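Local coordinates for glycosyl transferase (Staphylococcus aureus, PDB 5U02), which is a glycosyl transferase with a helical linker followed by two C-terminal domains rich in beta strands, in an assembly of three chains, at residues G317-T322 / V327-S332; V308-D313 / K337-N342. All blocks are in the same frame, centred on the assembly; numbering follows the deposited sequence.

Contact 1: residues G317-T322 / V327-S332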
loop_
_atom_site.group_PDB
_atom_site.type_symbol
_atom_site.label_atom_id
_atom_site.label_comp_id
_atom_site.label_asym_id
_atom_site.label_seq_id
_atom_site.Cartn_x
_atom_site.Cartn_y
_atom_site.Cartn_z
ATOM N N GLY A 317 -4.110 -32.021 15.425
ATOM C CA GLY A 317 -3.330 -31.811 16.626
ATOM C C GLY A 317 -3.187 -30.334 16.917
ATOM O O GLY A 317 -3.667 -29.481 16.170
ATOM N N MET A 318 -2.521 -30.041 18.031
ATOM C CA MET A 318 -2.213 -28.673 18.432
ATOM C C MET A 318 -0.707 -28.539 18.586
ATOM O O MET A 318 -0.086 -29.298 19.339
ATOM C CB MET A 318 -2.928 -28.304 19.732
ATOM C CG MET A 318 -4.252 -27.584 19.513
ATOM S SD MET A 318 -4.004 -25.846 19.090
ATOM C CE MET A 318 -3.019 -25.323 20.490
ATOM N N LEU A 319 -0.124 -27.579 17.870
ATOM C CA LEU A 319 1.315 -27.370 17.878
ATOM C C LEU A 319 1.668 -26.296 18.892
ATOM O O LEU A 319 1.028 -25.241 18.936
ATOM C CB LEU A 319 1.817 -26.971 16.487
ATOM C CG LEU A 319 3.331 -26.902 16.247
ATOM C CD1 LEU A 319 3.663 -27.178 14.786
ATOM C CD2 LEU A 319 3.923 -25.557 16.662
ATOM N N SER A 320 2.691 -26.563 19.699
ATOM C CA SER A 320 3.202 -25.583 20.643
ATOM C C SER A 320 4.721 -25.657 20.658
ATOM O O SER A 320 5.300 -26.745 20.598
ATOM C CB SER A 320 2.639 -25.806 22.051
ATOM O OG SER A 320 2.995 -27.085 22.539
ATOM N N GLN A 321 5.355 -24.490 20.718
ATOM C CA GLN A 321 6.811 -24.383 20.744
ATOM C C GLN A 321 7.255 -24.500 22.196
ATOM O O GLN A 321 7.260 -23.515 22.936
ATOM C CB GLN A 321 7.258 -23.069 20.112
ATOM C CG GLN A 321 8.746 -22.990 19.851
ATOM C CD GLN A 321 9.094 -23.297 18.411
ATOM O OE1 GLN A 321 8.325 -23.001 17.497
ATOM N NE2 GLN A 321 10.251 -23.911 18.203
ATOM N N THR A 322 7.625 -25.715 22.608
ATOM C CA THR A 322 7.909 -25.980 24.016
ATOM C C THR A 322 9.265 -25.426 24.435
ATOM O O THR A 322 9.430 -24.987 25.576
ATOM C CB THR A 322 7.842 -27.482 24.289
ATOM O OG1 THR A 322 8.770 -28.163 23.436
ATOM C CG2 THR A 322 6.433 -28.004 24.020
ATOM N N VAL A 327 9.413 -28.743 19.499
ATOM C CA VAL A 327 8.029 -28.451 19.164
ATOM C C VAL A 327 7.200 -29.681 19.488
ATOM O O VAL A 327 7.604 -30.807 19.174
ATOM C CB VAL A 327 7.886 -28.063 17.680
ATOM C CG1 VAL A 327 6.462 -28.225 17.216
ATOM C CG2 VAL A 327 8.358 -26.634 17.468
ATOM N N GLU A 328 6.050 -29.474 20.120
ATOM C CA GLU A 328 5.140 -30.555 20.462
ATOM C C GLU A 328 3.860 -30.427 19.649
ATOM O O GLU A 328 3.274 -29.342 19.567
ATOM C CB GLU A 328 4.813 -30.555 21.955
ATOM C CG GLU A 328 3.708 -31.523 22.329
ATOM C CD GLU A 328 3.203 -31.307 23.736
ATOM O OE1 GLU A 328 3.835 -31.825 24.675
ATOM O OE2 GLU A 328 2.181 -30.612 23.902
ATOM N N ILE A 329 3.431 -31.534 19.058
ATOM C CA ILE A 329 2.158 -31.609 18.360
ATOM C C ILE A 329 1.292 -32.563 19.166
ATOM O O ILE A 329 1.500 -33.781 19.134
ATOM C CB ILE A 329 2.315 -32.069 16.908
ATOM C CG1 ILE A 329 3.164 -31.057 16.127
ATOM C CG2 ILE A 329 0.947 -32.230 16.256
ATOM C CD1 ILE A 329 3.461 -31.461 14.699
ATOM N N LEU A 330 0.344 -32.004 19.918
ATOM C CA LEU A 330 -0.574 -32.784 20.747
ATOM C C LEU A 330 -1.716 -33.276 19.867
ATOM O O LEU A 330 -2.617 -32.512 19.516
ATOM C CB LEU A 330 -1.091 -31.943 21.908
ATOM C CG LEU A 330 -2.123 -32.589 22.834
ATOM C CD1 LEU A 330 -1.543 -33.832 23.495
ATOM C CD2 LEU A 330 -2.621 -31.596 23.881
ATOM N N LEU A 331 -1.682 -34.560 19.515
ATOM C CA LEU A 331 -2.650 -35.128 18.589
ATOM C C LEU A 331 -4.013 -35.303 19.253
ATOM O O LEU A 331 -4.136 -35.374 20.479
ATOM C CB LEU A 331 -2.159 -36.477 18.065
ATOM C CG LEU A 331 -0.872 -36.457 17.249
ATOM C CD1 LEU A 331 -0.445 -37.873 16.930
ATOM C CD2 LEU A 331 -1.086 -35.658 15.976
ATOM N N SER A 332 -5.050 -35.388 18.415
ATOM C CA SER A 332 -6.414 -35.553 18.902
ATOM C C SER A 332 -6.730 -36.986 19.305
ATOM O O SER A 332 -7.771 -37.220 19.931
ATOM C CB SER A 332 -7.414 -35.100 17.839
ATOM O OG SER A 332 -7.414 -35.994 16.741
HETATM O O HOH W 1 0.983 -28.893 22.095
#
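Residues 317-322 and 327-332 run side by side as antiparallel strands, their axes 4.2 Å apart at closest approach and their directions 161° apart. Met-318 faces Leu-330 and Ser-320 faces Glu-328 in hydrogen-bonded pairs, each closed by two backbone bonds; the Glu-328 N to Ser-320 O bond, 2.9 Å long, is nearly straight at 172°. Between them Leu-319 and Ile-329 form a non-hydrogen-bonded pair, and Gly-317 meets Leu-331 in another. There Gly-317 CA comes within 3.9 Å of Leu-331 CA, and as glycine carries no side chain the two backbones pack closely.

Leu-319, Val-327 and Ile-329 share one face. Leu-319 holds its CG anti to the backbone N (chi1 -171°), which brings that branch point to 3.5 Å from Val-327 CG1, the two side chains crossing at a slant; its CD1 reaches Ile-329 CG1 at 4.1 Å. Branched aliphatic residues suit this buried face, where Phe-301 adds to the packing. The Gln-321 amide lies against Val-327 CG2, with NE2 3.4 Å from that methyl, while its polar atoms bond to the backbone of Tyr-299 and Phe-301.

Toward the partly exposed end of the other face, a water gathers polar groups: it is hydrogen-bonded to Met-318 O, Glu-328 OE2 and Ser-320 OG, 2.7 Å from the last. It thus bridges a short hydroxyl and an extended carboxylate whose own oxygens stay apart. Farther along this face, Met-318 packs on Val-309 of a second subunit, apolar on apolar, and Leu-330 on Asp-313 of the same subunit. Together the strands make a beta hairpin in the antiparallel sheet of the second C-terminal domain, a domain of the E-set clan.

Contact 2: residues V308-D313 / K337-N342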
loop_
_atom_site.group_PDB
_atom_site.type_symbol
_atom_site.label_atom_id
_atom_site.label_comp_id
_atom_site.label_asym_id
_atom_site.label_seq_id
_atom_site.Cartn_x
_atom_site.Cartn_y
_atom_site.Cartn_z
ATOM N N VAL A 308 -1.271 -34.369 10.939
ATOM C CA VAL A 308 -0.386 -35.329 10.295
ATOM C C VAL A 308 -1.232 -36.208 9.387
ATOM O O VAL A 308 -2.324 -36.642 9.767
ATOM C CB VAL A 308 0.398 -36.180 11.316
ATOM C CG1 VAL A 308 1.471 -35.337 11.988
ATOM C CG2 VAL A 308 -0.538 -36.784 12.354
ATOM N N VAL A 309 -0.729 -36.455 8.183
ATOM C CA VAL A 309 -1.465 -37.166 7.149
ATOM C C VAL A 309 -0.752 -38.481 6.884
ATOM O O VAL A 309 0.463 -38.503 6.643
ATOM C CB VAL A 309 -1.580 -36.337 5.859
ATOM C CG1 VAL A 309 -2.262 -37.150 4.769
ATOM C CG2 VAL A 309 -2.333 -35.050 6.119
ATOM N N LEU A 310 -1.500 -39.576 6.957
ATOM C CA LEU A 310 -1.041 -40.873 6.492
ATOM C C LEU A 310 -1.692 -41.175 5.149
ATOM O O LEU A 310 -2.540 -40.426 4.660
ATOM C CB LEU A 310 -1.355 -41.965 7.521
ATOM C CG LEU A 310 -0.690 -41.790 8.892
ATOM C CD1 LEU A 310 -1.628 -41.114 9.877
ATOM C CD2 LEU A 310 -0.191 -43.119 9.441
ATOM N N LYS A 311 -1.283 -42.291 4.546
ATOM C CA LYS A 311 -1.728 -42.593 3.190
ATOM C C LYS A 311 -3.219 -42.909 3.127
ATOM O O LYS A 311 -3.830 -42.758 2.062
ATOM C CB LYS A 311 -0.900 -43.745 2.618
ATOM C CG LYS A 311 -1.171 -44.063 1.160
ATOM C CD LYS A 311 -1.777 -45.443 1.007
ATOM C CE LYS A 311 -1.924 -45.816 -0.456
ATOM N NZ LYS A 311 -3.213 -45.327 -1.016
ATOM N N ASP A 312 -3.827 -43.317 4.241
ATOM C CA ASP A 312 -5.267 -43.534 4.253
ATOM C C ASP A 312 -5.900 -43.051 5.557
ATOM O O ASP A 312 -6.948 -43.563 5.963
ATOM C CB ASP A 312 -5.599 -45.009 4.020
ATOM C CG ASP A 312 -6.962 -45.205 3.373
ATOM O OD1 ASP A 312 -7.318 -44.401 2.483
ATOM O OD2 ASP A 312 -7.674 -46.163 3.747
ATOM N N ASP A 313 -5.295 -42.066 6.216
ATOM C CA ASP A 313 -5.828 -41.567 7.478
ATOM C C ASP A 313 -5.197 -40.213 7.773
ATOM O O ASP A 313 -4.148 -39.867 7.221
ATOM C CB ASP A 313 -5.566 -42.557 8.620
ATOM C CG ASP A 313 -6.366 -42.246 9.863
ATOM O OD1 ASP A 313 -7.434 -41.613 9.750
ATOM O OD2 ASP A 313 -5.926 -42.645 10.960
ATOM N N LYS A 337 2.812 -46.854 17.051
ATOM C CA LYS A 337 4.189 -46.639 16.620
ATOM C C LYS A 337 4.411 -47.101 15.186
ATOM O O LYS A 337 5.184 -46.481 14.450
ATOM C CB LYS A 337 5.151 -47.357 17.566
ATOM N N ARG A 338 3.732 -48.171 14.766
ATOM C CA ARG A 338 3.901 -48.668 13.405
ATOM C C ARG A 338 3.358 -47.687 12.368
ATOM O O ARG A 338 3.895 -47.605 11.257
ATOM C CB ARG A 338 3.233 -50.038 13.267
ATOM C CG ARG A 338 1.716 -49.999 13.223
ATOM C CD ARG A 338 1.102 -51.386 13.096
ATOM N NE ARG A 338 0.805 -51.995 14.391
ATOM C CZ ARG A 338 -0.426 -52.234 14.838
ATOM N NH1 ARG A 338 -1.477 -51.917 14.093
ATOM N NH2 ARG A 338 -0.611 -52.792 16.026
ATOM N N ASP A 339 2.310 -46.929 12.706
ATOM C CA ASP A 339 1.762 -45.957 11.765
ATOM C C ASP A 339 2.494 -44.625 11.826
ATOM O O ASP A 339 2.554 -43.910 10.818
ATOM C CB ASP A 339 0.271 -45.742 12.025
ATOM C CG ASP A 339 -0.558 -46.965 11.702
ATOM O OD1 ASP A 339 -1.784 -46.823 11.524
ATOM O OD2 ASP A 339 0.016 -48.068 11.607
ATOM N N PHE A 340 3.046 -44.275 12.990
ATOM C CA PHE A 340 3.884 -43.088 13.092
ATOM C C PHE A 340 5.024 -43.121 12.080
ATOM O O PHE A 340 5.422 -42.076 11.554
ATOM C CB PHE A 340 4.427 -42.965 14.519
ATOM C CG PHE A 340 5.466 -41.899 14.685
ATOM C CD1 PHE A 340 5.098 -40.576 14.851
ATOM C CD2 PHE A 340 6.810 -42.220 14.684
ATOM C CE1 PHE A 340 6.055 -39.595 15.005
ATOM C CE2 PHE A 340 7.769 -41.247 14.837
ATOM C CZ PHE A 340 7.394 -39.933 14.998
ATOM N N LYS A 341 5.552 -44.308 11.786
ATOM C CA LYS A 341 6.603 -44.440 10.785
ATOM C C LYS A 341 6.104 -44.189 9.368
ATOM O O LYS A 341 6.925 -44.035 8.461
ATOM C CB LYS A 341 7.229 -45.834 10.869
ATOM C CG LYS A 341 7.510 -46.308 12.288
ATOM C CD LYS A 341 7.772 -47.807 12.317
ATOM C CE LYS A 341 7.664 -48.377 13.729
ATOM N NZ LYS A 341 7.565 -49.870 13.725
ATOM N N ASN A 342 4.788 -44.143 9.156
ATOM C CA ASN A 342 4.204 -43.978 7.830
ATOM C C ASN A 342 3.562 -42.608 7.639
ATOM O O ASN A 342 2.664 -42.461 6.804
ATOM C CB ASN A 342 3.178 -45.078 7.564
ATOM C CG ASN A 342 3.790 -46.307 6.921
ATOM O OD1 ASN A 342 3.675 -46.510 5.710
ATOM N ND2 ASN A 342 4.440 -47.136 7.727
#
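Leu-310 reaches across to the short helix 337-340 with one methyl, CD2, and meets the backbone and the base of a side chain there, not a side-chain end. CD2 sits 3.2 Å from Asp-339 O and 3.7 Å from Asp-339 CB, the leucine and aspartate side chains lying at about a right angle. With CG anti to its carbonyl carbon (chi1 -61°), Leu-310 carries its isobutyl group toward Asp-339 and Asn-342, and its CG lies 4.0 Å from Asn-342 O.

Asp-339 O is also occupied within its own segment, accepting a 2.8 Å backbone bond from Asn-342 N, three residues on. The leucine therefore packs against an already bonded carbonyl. An apolar side chain suits this place, since it is partly covered here and also by Ile-343, whereas the carboxylate and amide of Asp-339 and Asn-342 suit the outer surface.

On the strand side, Leu-310 N bonds to Asp-313 O at 2.7 Å, closing the turn into strand 313-323. This is surface packing of a short helical turn beside the end of a beta hairpin, in the second C-terminal domain.

From the N terminus, strand 304-310 leads through the turn at 311-312 into strand 313-323; the chain then doubles back as strand 326-331 and so closes contact 1, a local hairpin with four residues between its segments. The chain then enters helix 337-340, where contact 2 closes a longer loop of 23 residues back to the end of strand 304-310. Contact 1 is thus nested inside contact 2, their centres about 17 Å apart. They meet directly where Leu-331 CD2 packs 3.8 Å from Val-308 CG2. Strand 313-323 neighbours 304-310 in one antiparallel sheet, so the two contacts bind three successive strands and the following helical turn.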